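Kinetochore protein Mis16 (Schizosaccharomyces japonicus, PDB 4XYH) is a WD-repeat beta-propeller protein that recognises histone H4 and the CENP-A-specific chaperone Scm3, and so probably helps to place CENP-A at centromeres. Local coordinates at residues 28-31 against 32-35; 160-163 against 164-167; 332-335 against 336-339; 376-379 against 380-383. All blocks are in the same frame, centred on the assembly; numbering follows the deposited sequence.

Contact 1: 28-31 against 32-35; sequences EEYK and LWKQ
Tyr30 lies against Trp33 and Lys34 on the following turn of helix 19-40, the N-terminal alpha-helix that RBBP4-type WD40 proteins lay along the side of their beta-propeller. Its ring leaves the backbone anti to N (chi1 170°), and Trp33 takes much the same first torsion, which carries both rings to one flank of the helix. The two rings are nearly parallel, with planes 24° apart, yet they are slid far enough for the centroids to stand 5.6 Å from each other. They barely overlap as a result, and Tyr30 CE1 meets Trp33 CE3 obliquely at 3.7 Å. Trp33 is fixed further by Tyr41, whose OH is hydrogen-bonded to the indole NE1. On its phenol end Tyr30 meets the aliphatic part of Lys34: that chain is bent beyond CG and brings CD to 3.4 Å from Tyr30 OH. Lys31, equally engaged, owes much of its burial to its backbone beside the next residue, and its O accepts from Gln35 N. The rest of the chain runs outward, extended, and CE only grazes the Gln35 amide. Regular i to i+4 bonding underlies these contacts. The Leu32 N to Glu28 O bond is the straightest, 171° at the hydrogen; at the other end Gln35 N reaches Lys31 O over 3.1 Å, more bent.

Contact 2: 160-163 against 164-167; sequences DLNL and YREQ
Tyr164 folds its ring back against the turn after Asp160, a short 3-10 segment at 161-163 that an Asx turn at Asp160 introduces as the chain leaves strand 156-160 of a propeller blade. The Asx turn is defined by Asn162 N donating to Asp160 OD1, which it meets from above the carboxylate plane. The following N-H, that of Leu163, goes to Asp160 O, and Tyr164 N then closes the turn on Leu161 O at 3.2 Å. With chi1 at 34°, away from a staggered value, the phenol ring is swung back against the backbone it has just left. One ring face therefore receives Asp160 O, which lies toward the rim, 3.4 Å from CZ. Leu161 CD2 reaches Tyr164 CE1 obliquely, and Leu163 CB touches CD2. The phenol OH passes beyond the turn to a hydrogen bond with Gln175, whose same oxygen accepts from Asp160 N.

Asn162 and Arg165 pair on another side of the turn. Their amide and guanidinium planes are 55° apart, and Asn162 CA sits over the centre of one guanidinium face. The bond between them is weak: Arg165 NH2 to Asn162 OD1 is only 2.8 Å long, but its angle is 122°. The stronger partner of NH2 is Asp145, in a salt bridge. Beside this pair a water accepts from Arg165 N at 2.8 Å and donates weakly to Asn162 O.

Contact 3: 332-335 against 336-339; sequences QWSP and HDEP
Ser334 turns its short side chain onto the backbone of His336 and Asp337. CB comes first, 3.8 Å from Asp337 O. From there chi1 of 160° puts OG roughly opposite the backbone N and beside the carbonyl carbon, facing the chain as it bends round. At the tip, OG accepts two hydrogen bonds: from His336 N at 3.0 Å, with 154° at the hydrogen, and from Asp337 N at 3.1 Å, more bent. A water 2.8 Å from the same OG donates to Asp337 OD2, so the hydroxyl is tied to the aspartate through solvent as well; that carboxylate also forms a salt bridge with Lys395. Without the hydroxyl, as with an alanine here, the two N-H groups would probably lose their acceptor and the water one partner, letting the turn shift. The flanking residues add contacts of another kind. Pro335 CG stands over a face of the His336 imidazole in a CH-pi contact, 4.0 Å from the centroid and 16° off the normal, and His336 NE2 is held by Pro392 O. Trp333, whose NE1 bonds to Ala288 O, brings CE3 to 3.8 Å from Glu338 O. Acceptance by a serine oxygen from the N two residues on defines an ST turn, and here it shapes the link between strands 328-333 and 340-345 of a WD40 blade.

Contact 4: 376-379 against 380-383; sequences FMHG and GHTN
A chi1 of 170° at His378 and of -71° at His381 bring the two imidazoles together beside the intervening glycines. The rings meet obliquely, with planes at 81° and centroids 5.2 Å apart. His381 CD2 comes in the plane of the His378 ring, at its edge, 3.6 Å from NE2. One face of the same ring is covered by Gly380, whose N sits over its centre, 3.6 Å from CE1. A side chain on Gly380 would bring its first carbon to 2.6 Å from His378 CE1, a clash, which shows how closely the glycine fits. This turn leads from strand 374-378, the outer strand of one blade, to strand 385-390, which opens the next; Gly380 and His381 match the Gly-His pair of WD40 repeats, and His381 NE2 is hydrogen-bonded to Ser400 OG, as expected of that motif. His378 has both nitrogens engaged, ND1 with Tyr41 OH and NE2 with Gln408 OE1, and it stacks on Trp410. A leucine in its place would probably leave Tyr41 and Gln408 without these partners and deprive Gly380 N of the flat face against which it rests. A water bridges the backbone of the turn, donating to His378 O at 2.7 Å and accepting from His381 N at 2.9 Å.

Contacts 1 and 4 form a single interface: their centres are 10 Å apart, and helix residues lie on the glycine turn, Trp33 CZ2 at 3.5 Å from Gly380 CA and Tyr30 CE1 at 3.5 Å from Gly380 O. Tyr41 joins them again, its OH bonding to both Trp33 and His378. Contact 3 shares a sheet with contact 4, since 328-333 and 374-378 are its outermost strands, yet the nearest atoms are about 10 Å apart. Contact 2 lies on a distant blade, its centre about 42 Å from that of contact 1. In RBBP4 relatives histone H4 binds beside the N-terminal helix, so contact 1, with contact 4 packed against it, probably lies close to that site.

Contact 1: 28-31 against 32-35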
ATOM      1  N   GLU A  28     -27.170  -1.691  -6.323  1.00 46.38           N
ATOM      2  CA  GLU A  28     -28.151  -2.092  -5.323  1.00 45.53           C
ATOM      3  C   GLU A  28     -27.466  -2.349  -3.983  1.00 45.52           C
ATOM      4  O   GLU A  28     -27.884  -1.819  -2.945  1.00 45.10           O
ATOM      5  CB  GLU A  28     -28.912  -3.338  -5.778  1.00 53.82           C
ATOM      6  CG  GLU A  28     -30.084  -3.059  -6.717  1.00 66.01           C
ATOM      7  CD  GLU A  28     -30.642  -4.324  -7.363  1.00 78.35           C
ATOM      8  OE1 GLU A  28     -29.952  -5.371  -7.332  1.00 78.63           O
ATOM      9  OE2 GLU A  28     -31.771  -4.273  -7.902  1.00 81.43           O
ATOM     10  N   GLU A  29     -26.406  -3.153  -4.009  1.00 40.30           N
ATOM     11  CA  GLU A  29     -25.694  -3.497  -2.787  1.00 40.09           C
ATOM     12  C   GLU A  29     -25.076  -2.268  -2.138  1.00 33.13           C
ATOM     13  O   GLU A  29     -25.010  -2.174  -0.917  1.00 36.07           O
ATOM     14  CB  GLU A  29     -24.619  -4.538  -3.066  1.00 39.78           C
ATOM     15  CG  GLU A  29     -25.170  -5.870  -3.513  1.00 47.17           C
ATOM     16  CD  GLU A  29     -24.086  -6.909  -3.723  1.00 57.50           C
ATOM     17  OE1 GLU A  29     -22.933  -6.671  -3.301  1.00 56.66           O
ATOM     18  OE2 GLU A  29     -24.389  -7.968  -4.312  1.00 60.48           O
ATOM     19  N   TYR A  30     -24.649  -1.315  -2.953  1.00 32.02           N
ATOM     20  CA  TYR A  30     -24.024  -0.126  -2.408  1.00 34.05           C
ATOM     21  C   TYR A  30     -25.080   0.708  -1.696  1.00 35.45           C
ATOM     22  O   TYR A  30     -24.817   1.277  -0.637  1.00 34.78           O
ATOM     23  CB  TYR A  30     -23.317   0.697  -3.499  1.00 30.18           C
ATOM     24  CG  TYR A  30     -22.880   2.054  -3.003  1.00 22.90           C
ATOM     25  CD1 TYR A  30     -21.747   2.199  -2.210  1.00 27.27           C
ATOM     26  CD2 TYR A  30     -23.615   3.186  -3.301  1.00 27.24           C
ATOM     27  CE1 TYR A  30     -21.353   3.446  -1.735  1.00 24.80           C
ATOM     28  CE2 TYR A  30     -23.235   4.430  -2.832  1.00 29.54           C
ATOM     29  CZ  TYR A  30     -22.104   4.555  -2.051  1.00 29.51           C
ATOM     30  OH  TYR A  30     -21.744   5.800  -1.585  1.00 35.32           O
ATOM     31  N   LYS A  31     -26.275   0.772  -2.276  1.00 38.48           N
ATOM     32  CA  LYS A  31     -27.388   1.498  -1.666  1.00 38.82           C
ATOM     33  C   LYS A  31     -27.735   0.912  -0.291  1.00 40.85           C
ATOM     34  O   LYS A  31     -27.871   1.641   0.711  1.00 39.01           O
ATOM     35  CB  LYS A  31     -28.611   1.447  -2.574  1.00 43.93           C
ATOM     36  CG  LYS A  31     -29.797   2.256  -2.071  1.00 54.85           C
ATOM     37  CD  LYS A  31     -31.106   1.703  -2.621  1.00 60.15           C
ATOM     38  CE  LYS A  31     -32.232   2.721  -2.540  1.00 64.03           C
ATOM     39  NZ  LYS A  31     -33.500   2.149  -3.086  1.00 63.57           N
ATOM     40  N   LEU A  32     -27.870  -0.410  -0.252  1.00 32.06           N
ATOM     41  CA  LEU A  32     -28.111  -1.110   0.996  1.00 31.73           C
ATOM     42  C   LEU A  32     -26.987  -0.851   1.997  1.00 38.47           C
ATOM     43  O   LEU A  32     -27.254  -0.541   3.167  1.00 35.85           O
ATOM     44  CB  LEU A  32     -28.262  -2.604   0.743  1.00 32.85           C
ATOM     45  CG  LEU A  32     -28.860  -3.378   1.913  1.00 46.09           C
ATOM     46  CD1 LEU A  32     -30.118  -2.671   2.419  1.00 47.07           C
ATOM     47  CD2 LEU A  32     -29.157  -4.830   1.520  1.00 41.61           C
ATOM     48  N   TRP A  33     -25.736  -0.970   1.540  1.00 32.10           N
ATOM     49  CA  TRP A  33     -24.577  -0.694   2.396  1.00 30.22           C
ATOM     50  C   TRP A  33     -24.676   0.707   3.024  1.00 27.21           C
ATOM     51  O   TRP A  33     -24.335   0.916   4.193  1.00 29.14           O
ATOM     52  CB  TRP A  33     -23.266  -0.822   1.603  1.00 26.89           C
ATOM     53  CG  TRP A  33     -22.061  -0.370   2.380  1.00 24.45           C
ATOM     54  CD1 TRP A  33     -21.300  -1.129   3.233  1.00 24.97           C
ATOM     55  CD2 TRP A  33     -21.480   0.941   2.387  1.00 20.87           C
ATOM     56  NE1 TRP A  33     -20.288  -0.370   3.768  1.00 22.43           N
ATOM     57  CE2 TRP A  33     -20.378   0.904   3.269  1.00 20.98           C
ATOM     58  CE3 TRP A  33     -21.774   2.136   1.728  1.00 25.08           C
ATOM     59  CZ2 TRP A  33     -19.575   2.015   3.507  1.00 20.18           C
ATOM     60  CZ3 TRP A  33     -20.979   3.243   1.967  1.00 22.51           C
ATOM     61  CH2 TRP A  33     -19.893   3.176   2.852  1.00 21.97           C
ATOM     62  N   LYS A  34     -25.145   1.665   2.238  1.00 25.58           N
ATOM     63  CA  LYS A  34     -25.260   3.042   2.698  1.00 28.91           C
ATOM     64  C   LYS A  34     -26.314   3.174   3.802  1.00 29.69           C
ATOM     65  O   LYS A  34     -26.183   3.998   4.699  1.00 30.65           O
ATOM     66  CB  LYS A  34     -25.590   3.960   1.520  1.00 28.79           C
ATOM     67  CG  LYS A  34     -25.049   5.371   1.662  1.00 39.16           C
ATOM     68  CD  LYS A  34     -24.533   5.897   0.310  1.00 39.82           C
ATOM     69  CE  LYS A  34     -25.602   6.681  -0.447  1.00 46.96           C
ATOM     70  NZ  LYS A  34     -26.045   7.911   0.304  1.00 50.00           N
ATOM     71  N   GLN A  35     -27.357   2.356   3.735  1.00 30.44           N
ATOM     72  CA  GLN A  35     -28.370   2.363   4.781  1.00 34.68           C
ATOM     73  C   GLN A  35     -27.856   1.723   6.068  1.00 33.60           C
ATOM     74  O   GLN A  35     -28.285   2.097   7.162  1.00 34.02           O
ATOM     75  CB  GLN A  35     -29.630   1.631   4.319  1.00 36.84           C
ATOM     76  CG  GLN A  35     -30.398   2.328   3.209  1.00 36.69           C
ATOM     77  CD  GLN A  35     -31.512   1.461   2.645  1.00 39.95           C
ATOM     78  OE1 GLN A  35     -31.801   0.376   3.164  1.00 41.99           O
ATOM     79  NE2 GLN A  35     -32.142   1.936   1.576  1.00 52.44           N
TER

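Contact 2: 160-163 against 164-167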
ATOM      1  N   ASP A 160      11.442  16.972  -2.094  1.00 20.18           N
ATOM      2  CA  ASP A 160      11.684  17.502  -0.750  1.00 20.00           C
ATOM      3  C   ASP A 160      10.659  18.602  -0.434  1.00 22.30           C
ATOM      4  O   ASP A 160      10.804  19.723  -0.924  1.00 20.53           O
ATOM      5  CB  ASP A 160      13.118  18.044  -0.653  1.00 20.72           C
ATOM      6  CG  ASP A 160      13.474  18.541   0.741  1.00 21.87           C
ATOM      7  OD1 ASP A 160      12.596  18.613   1.638  1.00 21.78           O
ATOM      8  OD2 ASP A 160      14.656  18.865   0.949  1.00 29.66           O
ATOM      9  N   LEU A 161       9.633  18.281   0.360  1.00 19.41           N
ATOM     10  CA  LEU A 161       8.503  19.194   0.565  1.00 18.32           C
ATOM     11  C   LEU A 161       8.927  20.469   1.294  1.00 24.32           C
ATOM     12  O   LEU A 161       8.273  21.509   1.210  1.00 21.55           O
ATOM     13  CB  LEU A 161       7.371  18.499   1.333  1.00 16.87           C
ATOM     14  CG  LEU A 161       6.741  17.269   0.644  1.00 21.17           C
ATOM     15  CD1 LEU A 161       5.498  16.717   1.375  1.00 18.56           C
ATOM     16  CD2 LEU A 161       6.435  17.565  -0.799  1.00 11.59           C
ATOM     17  N   ASN A 162      10.044  20.380   1.994  1.00 24.34           N
ATOM     18  CA  ASN A 162      10.574  21.501   2.742  1.00 27.65           C
ATOM     19  C   ASN A 162      11.054  22.675   1.886  1.00 24.27           C
ATOM     20  O   ASN A 162      11.283  23.763   2.400  1.00 30.54           O
ATOM     21  CB  ASN A 162      11.723  21.009   3.636  1.00 24.05           C
ATOM     22  CG  ASN A 162      12.196  22.072   4.585  1.00 28.73           C
ATOM     23  OD1 ASN A 162      11.397  22.670   5.310  1.00 28.43           O
ATOM     24  ND2 ASN A 162      13.499  22.332   4.578  1.00 27.44           N
ATOM     25  N   LEU A 163      11.247  22.443   0.596  1.00 21.61           N
ATOM     26  CA  LEU A 163      11.710  23.492  -0.308  1.00 21.97           C
ATOM     27  C   LEU A 163      10.549  24.340  -0.825  1.00 20.71           C
ATOM     28  O   LEU A 163      10.759  25.296  -1.544  1.00 24.05           O
ATOM     29  CB  LEU A 163      12.460  22.894  -1.506  1.00 20.48           C
ATOM     30  CG  LEU A 163      13.718  22.055  -1.243  1.00 27.00           C
ATOM     31  CD1 LEU A 163      14.297  21.532  -2.563  1.00 20.92           C
ATOM     32  CD2 LEU A 163      14.741  22.912  -0.523  1.00 24.34           C
ATOM     33  N   TYR A 164       9.321  23.970  -0.487  1.00 22.44           N
ATOM     34  CA  TYR A 164       8.153  24.676  -0.990  1.00 21.91           C
ATOM     35  C   TYR A 164       6.930  24.425  -0.116  1.00 22.68           C
ATOM     36  O   TYR A 164       5.918  23.900  -0.576  1.00 22.58           O
ATOM     37  CB  TYR A 164       7.870  24.290  -2.454  1.00 15.96           C
ATOM     38  CG  TYR A 164       8.195  22.855  -2.857  1.00 19.73           C
ATOM     39  CD1 TYR A 164       7.332  21.812  -2.551  1.00 19.35           C
ATOM     40  CD2 TYR A 164       9.356  22.556  -3.566  1.00 19.19           C
ATOM     41  CE1 TYR A 164       7.623  20.512  -2.921  1.00 20.39           C
ATOM     42  CE2 TYR A 164       9.659  21.265  -3.952  1.00 20.14           C
ATOM     43  CZ  TYR A 164       8.788  20.244  -3.624  1.00 22.11           C
ATOM     44  OH  TYR A 164       9.064  18.954  -3.994  1.00 17.89           O
ATOM     45  N   ARG A 165       7.045  24.812   1.149  1.00 21.42           N
ATOM     46  CA  ARG A 165       5.960  24.683   2.116  1.00 24.85           C
ATOM     47  C   ARG A 165       4.695  25.436   1.786  1.00 25.82           C
ATOM     48  O   ARG A 165       3.609  24.966   2.078  1.00 26.95           O
ATOM     49  CB  ARG A 165       6.423  25.154   3.492  1.00 27.29           C
ATOM     50  CG  ARG A 165       7.564  24.349   4.051  1.00 33.95           C
ATOM     51  CD  ARG A 165       7.186  23.695   5.359  1.00 36.44           C
ATOM     52  NE  ARG A 165       8.316  22.926   5.866  1.00 41.50           N
ATOM     53  CZ  ARG A 165       8.354  21.602   5.941  1.00 36.44           C
ATOM     54  NH1 ARG A 165       7.308  20.875   5.567  1.00 33.99           N
ATOM     55  NH2 ARG A 165       9.439  21.004   6.403  1.00 34.63           N
ATOM     56  N   GLU A 166       4.819  26.614   1.198  1.00 26.28           N
ATOM     57  CA  GLU A 166       3.661  27.486   1.099  1.00 24.49           C
ATOM     58  C   GLU A 166       2.956  27.424  -0.242  1.00 26.86           C
ATOM     59  O   GLU A 166       1.768  27.724  -0.330  1.00 27.57           O
ATOM     60  CB  GLU A 166       4.082  28.925   1.421  1.00 31.09           C
ATOM     61  CG  GLU A 166       4.889  29.068   2.727  1.00 28.02           C
ATOM     62  CD  GLU A 166       4.129  28.559   3.946  1.00 39.34           C
ATOM     63  OE1 GLU A 166       2.870  28.545   3.930  1.00 39.20           O
ATOM     64  OE2 GLU A 166       4.795  28.152   4.924  1.00 43.03           O
ATOM     65  N   GLN A 167       3.682  27.016  -1.279  1.00 26.82           N
ATOM     66  CA  GLN A 167       3.128  26.981  -2.629  1.00 21.74           C
ATOM     67  C   GLN A 167       1.987  25.959  -2.769  1.00 23.88           C
ATOM     68  O   GLN A 167       2.189  24.764  -2.536  1.00 23.70           O
ATOM     69  CB  GLN A 167       4.226  26.660  -3.645  1.00 20.47           C
ATOM     70  CG  GLN A 167       5.298  27.716  -3.832  1.00 17.22           C
ATOM     71  CD  GLN A 167       6.403  27.653  -2.800  1.00 20.72           C
ATOM     72  OE1 GLN A 167       6.280  27.001  -1.757  1.00 21.52           O
ATOM     73  NE2 GLN A 167       7.504  28.343  -3.088  1.00 20.90           N
TER
HETATM   74  O   HOH W   1       9.327  26.404   1.752  1.00 31.12           O

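Contact 3: 332-335 against 336-339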
ATOM      1  N   GLN A 332      -1.959  -5.031   4.601  1.00 20.45           N
ATOM      2  CA  GLN A 332      -1.318  -4.098   5.525  1.00 22.91           C
ATOM      3  C   GLN A 332      -1.636  -4.441   6.970  1.00 24.90           C
ATOM      4  O   GLN A 332      -2.811  -4.543   7.354  1.00 21.85           O
ATOM      5  CB  GLN A 332      -1.754  -2.664   5.254  1.00 24.05           C
ATOM      6  CG  GLN A 332      -1.373  -2.151   3.883  1.00 37.87           C
ATOM      7  CD  GLN A 332      -0.179  -1.241   3.923  1.00 43.08           C
ATOM      8  OE1 GLN A 332       0.678  -1.276   3.031  1.00 49.04           O
ATOM      9  NE2 GLN A 332      -0.112  -0.408   4.960  1.00 40.42           N
ATOM     10  N   TRP A 333      -0.590  -4.588   7.775  1.00 15.63           N
ATOM     11  CA  TRP A 333      -0.765  -4.865   9.191  1.00 20.27           C
ATOM     12  C   TRP A 333      -1.198  -3.607   9.935  1.00 19.32           C
ATOM     13  O   TRP A 333      -0.724  -2.518   9.630  1.00 19.11           O
ATOM     14  CB  TRP A 333       0.531  -5.397   9.781  1.00 17.16           C
ATOM     15  CG  TRP A 333       0.924  -6.718   9.251  1.00 19.28           C
ATOM     16  CD1 TRP A 333       1.810  -6.968   8.244  1.00 17.42           C
ATOM     17  CD2 TRP A 333       0.444  -7.993   9.689  1.00 19.86           C
ATOM     18  NE1 TRP A 333       1.913  -8.318   8.031  1.00 18.60           N
ATOM     19  CE2 TRP A 333       1.086  -8.971   8.909  1.00 19.29           C
ATOM     20  CE3 TRP A 333      -0.467  -8.402  10.669  1.00 20.95           C
ATOM     21  CZ2 TRP A 333       0.853 -10.339   9.082  1.00 23.09           C
ATOM     22  CZ3 TRP A 333      -0.695  -9.760  10.840  1.00 26.51           C
ATOM     23  CH2 TRP A 333      -0.037 -10.715  10.050  1.00 20.23           C
ATOM     24  N   SER A 334      -2.095  -3.738  10.906  1.00 18.71           N
ATOM     25  CA  SER A 334      -2.374  -2.596  11.784  1.00 23.28           C
ATOM     26  C   SER A 334      -1.088  -2.154  12.506  1.00 19.73           C
ATOM     27  O   SER A 334      -0.337  -2.986  13.004  1.00 23.20           O
ATOM     28  CB  SER A 334      -3.462  -2.946  12.805  1.00 21.88           C
ATOM     29  OG  SER A 334      -3.421  -2.060  13.923  1.00 23.56           O
ATOM     30  N   PRO A 335      -0.812  -0.845  12.545  1.00 21.16           N
ATOM     31  CA  PRO A 335       0.352  -0.413  13.333  1.00 21.87           C
ATOM     32  C   PRO A 335       0.064  -0.379  14.852  1.00 27.27           C
ATOM     33  O   PRO A 335       0.974  -0.102  15.640  1.00 25.02           O
ATOM     34  CB  PRO A 335       0.633   0.996  12.797  1.00 18.33           C
ATOM     35  CG  PRO A 335      -0.723   1.509  12.410  1.00 24.79           C
ATOM     36  CD  PRO A 335      -1.523   0.291  11.934  1.00 19.46           C
ATOM     37  N   HIS A 336      -1.172  -0.669  15.255  1.00 21.52           N
ATOM     38  CA  HIS A 336      -1.556  -0.581  16.661  1.00 26.44           C
ATOM     39  C   HIS A 336      -1.817  -1.935  17.337  1.00 29.91           C
ATOM     40  O   HIS A 336      -1.709  -2.041  18.555  1.00 34.41           O
ATOM     41  CB  HIS A 336      -2.807   0.295  16.811  1.00 25.74           C
ATOM     42  CG  HIS A 336      -2.639   1.687  16.277  1.00 30.71           C
ATOM     43  ND1 HIS A 336      -3.397   2.182  15.236  1.00 29.65           N
ATOM     44  CD2 HIS A 336      -1.800   2.685  16.639  1.00 29.94           C
ATOM     45  CE1 HIS A 336      -3.030   3.425  14.981  1.00 28.22           C
ATOM     46  NE2 HIS A 336      -2.064   3.754  15.815  1.00 30.71           N
ATOM     47  N   ASP A 337      -2.167  -2.959  16.563  1.00 27.73           N
ATOM     48  CA  ASP A 337      -2.573  -4.252  17.129  1.00 25.02           C
ATOM     49  C   ASP A 337      -1.969  -5.421  16.363  1.00 27.31           C
ATOM     50  O   ASP A 337      -2.347  -5.684  15.224  1.00 27.42           O
ATOM     51  CB  ASP A 337      -4.097  -4.400  17.126  1.00 22.98           C
ATOM     52  CG  ASP A 337      -4.785  -3.371  17.990  1.00 31.32           C
ATOM     53  OD1 ASP A 337      -4.618  -3.433  19.226  1.00 41.62           O
ATOM     54  OD2 ASP A 337      -5.495  -2.504  17.438  1.00 30.55           O
ATOM     55  N   GLU A 338      -1.062  -6.137  17.007  1.00 21.98           N
ATOM     56  CA  GLU A 338      -0.322  -7.213  16.371  1.00 23.89           C
ATOM     57  C   GLU A 338      -1.170  -8.219  15.545  1.00 22.44           C
ATOM     58  O   GLU A 338      -0.800  -8.558  14.431  1.00 23.51           O
ATOM     59  CB  GLU A 338       0.485  -7.960  17.441  1.00 21.63           C
ATOM     60  CG  GLU A 338       1.305  -9.129  16.910  1.00 29.12           C
ATOM     61  CD  GLU A 338       2.219  -9.722  17.974  1.00 30.73           C
ATOM     62  OE1 GLU A 338       2.377  -9.079  19.039  1.00 32.38           O
ATOM     63  OE2 GLU A 338       2.768 -10.826  17.746  1.00 28.61           O
ATOM     64  N   PRO A 339      -2.307  -8.691  16.075  1.00 21.12           N
ATOM     65  CA  PRO A 339      -2.974  -9.719  15.271  1.00 24.61           C
ATOM     66  C   PRO A 339      -3.910  -9.198  14.165  1.00 27.04           C
ATOM     67  O   PRO A 339      -4.604 -10.000  13.529  1.00 28.70           O
ATOM     68  CB  PRO A 339      -3.782 -10.495  16.318  1.00 23.65           C
ATOM     69  CG  PRO A 339      -4.081  -9.512  17.366  1.00 23.25           C
ATOM     70  CD  PRO A 339      -2.968  -8.496  17.383  1.00 21.64           C
TER
HETATM   71  O   HOH W   2       0.067  -5.650  13.143  1.00 18.24           O
HETATM   72  O   HOH W   3      -6.010  -1.997  14.999  1.00 26.15           O

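Contact 4: 376-379 against 380-383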
ATOM      1  N   PHE A 376     -14.258  -7.978   9.973  1.00 26.47           N
ATOM      2  CA  PHE A 376     -15.025  -6.880   9.365  1.00 24.21           C
ATOM      3  C   PHE A 376     -14.835  -6.826   7.859  1.00 26.69           C
ATOM      4  O   PHE A 376     -13.733  -7.041   7.339  1.00 26.57           O
ATOM      5  CB  PHE A 376     -14.617  -5.540   9.976  1.00 21.76           C
ATOM      6  CG  PHE A 376     -15.495  -4.384   9.581  1.00 26.22           C
ATOM      7  CD1 PHE A 376     -16.654  -4.100  10.292  1.00 23.93           C
ATOM      8  CD2 PHE A 376     -15.143  -3.554   8.534  1.00 23.92           C
ATOM      9  CE1 PHE A 376     -17.453  -3.025   9.956  1.00 25.22           C
ATOM     10  CE2 PHE A 376     -15.942  -2.474   8.181  1.00 26.02           C
ATOM     11  CZ  PHE A 376     -17.104  -2.208   8.895  1.00 27.66           C
ATOM     12  N   MET A 377     -15.918  -6.539   7.155  1.00 28.95           N
ATOM     13  CA  MET A 377     -15.834  -6.319   5.726  1.00 23.80           C
ATOM     14  C   MET A 377     -16.335  -4.936   5.383  1.00 25.08           C
ATOM     15  O   MET A 377     -17.444  -4.550   5.756  1.00 25.00           O
ATOM     16  CB  MET A 377     -16.632  -7.356   4.951  1.00 26.92           C
ATOM     17  CG  MET A 377     -16.889  -6.930   3.498  1.00 32.92           C
ATOM     18  SD  MET A 377     -17.622  -8.266   2.550  1.00 67.57           S
ATOM     19  CE  MET A 377     -16.501  -9.606   2.951  1.00 38.04           C
ATOM     20  N   HIS A 378     -15.506  -4.189   4.669  1.00 20.65           N
ATOM     21  CA  HIS A 378     -15.897  -2.888   4.179  1.00 22.44           C
ATOM     22  C   HIS A 378     -16.435  -3.004   2.747  1.00 26.48           C
ATOM     23  O   HIS A 378     -15.692  -3.355   1.825  1.00 23.89           O
ATOM     24  CB  HIS A 378     -14.704  -1.945   4.258  1.00 20.94           C
ATOM     25  CG  HIS A 378     -14.909  -0.644   3.565  1.00 23.46           C
ATOM     26  ND1 HIS A 378     -15.778   0.320   4.032  1.00 22.54           N
ATOM     27  CD2 HIS A 378     -14.342  -0.129   2.446  1.00 21.90           C
ATOM     28  CE1 HIS A 378     -15.741   1.367   3.231  1.00 23.68           C
ATOM     29  NE2 HIS A 378     -14.869   1.122   2.263  1.00 26.14           N
ATOM     30  N   GLY A 379     -17.728  -2.721   2.575  1.00 21.72           N
ATOM     31  CA  GLY A 379     -18.383  -2.825   1.283  1.00 19.53           C
ATOM     32  C   GLY A 379     -18.667  -1.490   0.600  1.00 26.01           C
ATOM     33  O   GLY A 379     -19.482  -1.417  -0.320  1.00 21.88           O
ATOM     34  N   GLY A 380     -17.979  -0.436   1.028  1.00 20.58           N
ATOM     35  CA  GLY A 380     -18.226   0.897   0.498  1.00 21.31           C
ATOM     36  C   GLY A 380     -17.683   1.220  -0.889  1.00 24.21           C
ATOM     37  O   GLY A 380     -18.080   2.220  -1.489  1.00 24.46           O
ATOM     38  N   HIS A 381     -16.778   0.400  -1.414  1.00 22.14           N
ATOM     39  CA  HIS A 381     -16.241   0.673  -2.747  1.00 24.57           C
ATOM     40  C   HIS A 381     -17.034  -0.047  -3.820  1.00 26.45           C
ATOM     41  O   HIS A 381     -17.447  -1.189  -3.644  1.00 30.04           O
ATOM     42  CB  HIS A 381     -14.763   0.294  -2.830  1.00 19.76           C
ATOM     43  CG  HIS A 381     -13.874   1.208  -2.051  1.00 22.74           C
ATOM     44  ND1 HIS A 381     -13.649   2.519  -2.425  1.00 23.08           N
ATOM     45  CD2 HIS A 381     -13.177   1.019  -0.906  1.00 23.26           C
ATOM     46  CE1 HIS A 381     -12.837   3.088  -1.551  1.00 24.06           C
ATOM     47  NE2 HIS A 381     -12.528   2.201  -0.619  1.00 22.20           N
ATOM     48  N   THR A 382     -17.247   0.645  -4.935  1.00 30.66           N
ATOM     49  CA  THR A 382     -18.049   0.125  -6.044  1.00 34.56           C
ATOM     50  C   THR A 382     -17.138  -0.270  -7.200  1.00 36.16           C
ATOM     51  O   THR A 382     -17.577  -0.433  -8.337  1.00 36.50           O
ATOM     52  CB  THR A 382     -19.061   1.166  -6.525  1.00 27.74           C
ATOM     53  OG1 THR A 382     -18.401   2.432  -6.573  1.00 26.21           O
ATOM     54  CG2 THR A 382     -20.241   1.273  -5.542  1.00 27.82           C
ATOM     55  N   ASN A 383     -15.856  -0.400  -6.894  1.00 30.07           N
ATOM     56  CA  ASN A 383     -14.879  -0.829  -7.874  1.00 31.52           C
ATOM     57  C   ASN A 383     -13.669  -1.410  -7.190  1.00 29.77           C
ATOM     58  O   ASN A 383     -13.556  -1.359  -5.965  1.00 27.19           O
ATOM     59  CB  ASN A 383     -14.448   0.328  -8.769  1.00 33.93           C
ATOM     60  CG  ASN A 383     -14.769   0.074 -10.215  1.00 39.04           C
ATOM     61  OD1 ASN A 383     -14.166  -0.794 -10.851  1.00 44.80           O
ATOM     62  ND2 ASN A 383     -15.738   0.808 -10.741  1.00 38.87           N
TER
HETATM   63  O   HOH W   4     -15.244  -1.799  -0.317  1.00 24.34           O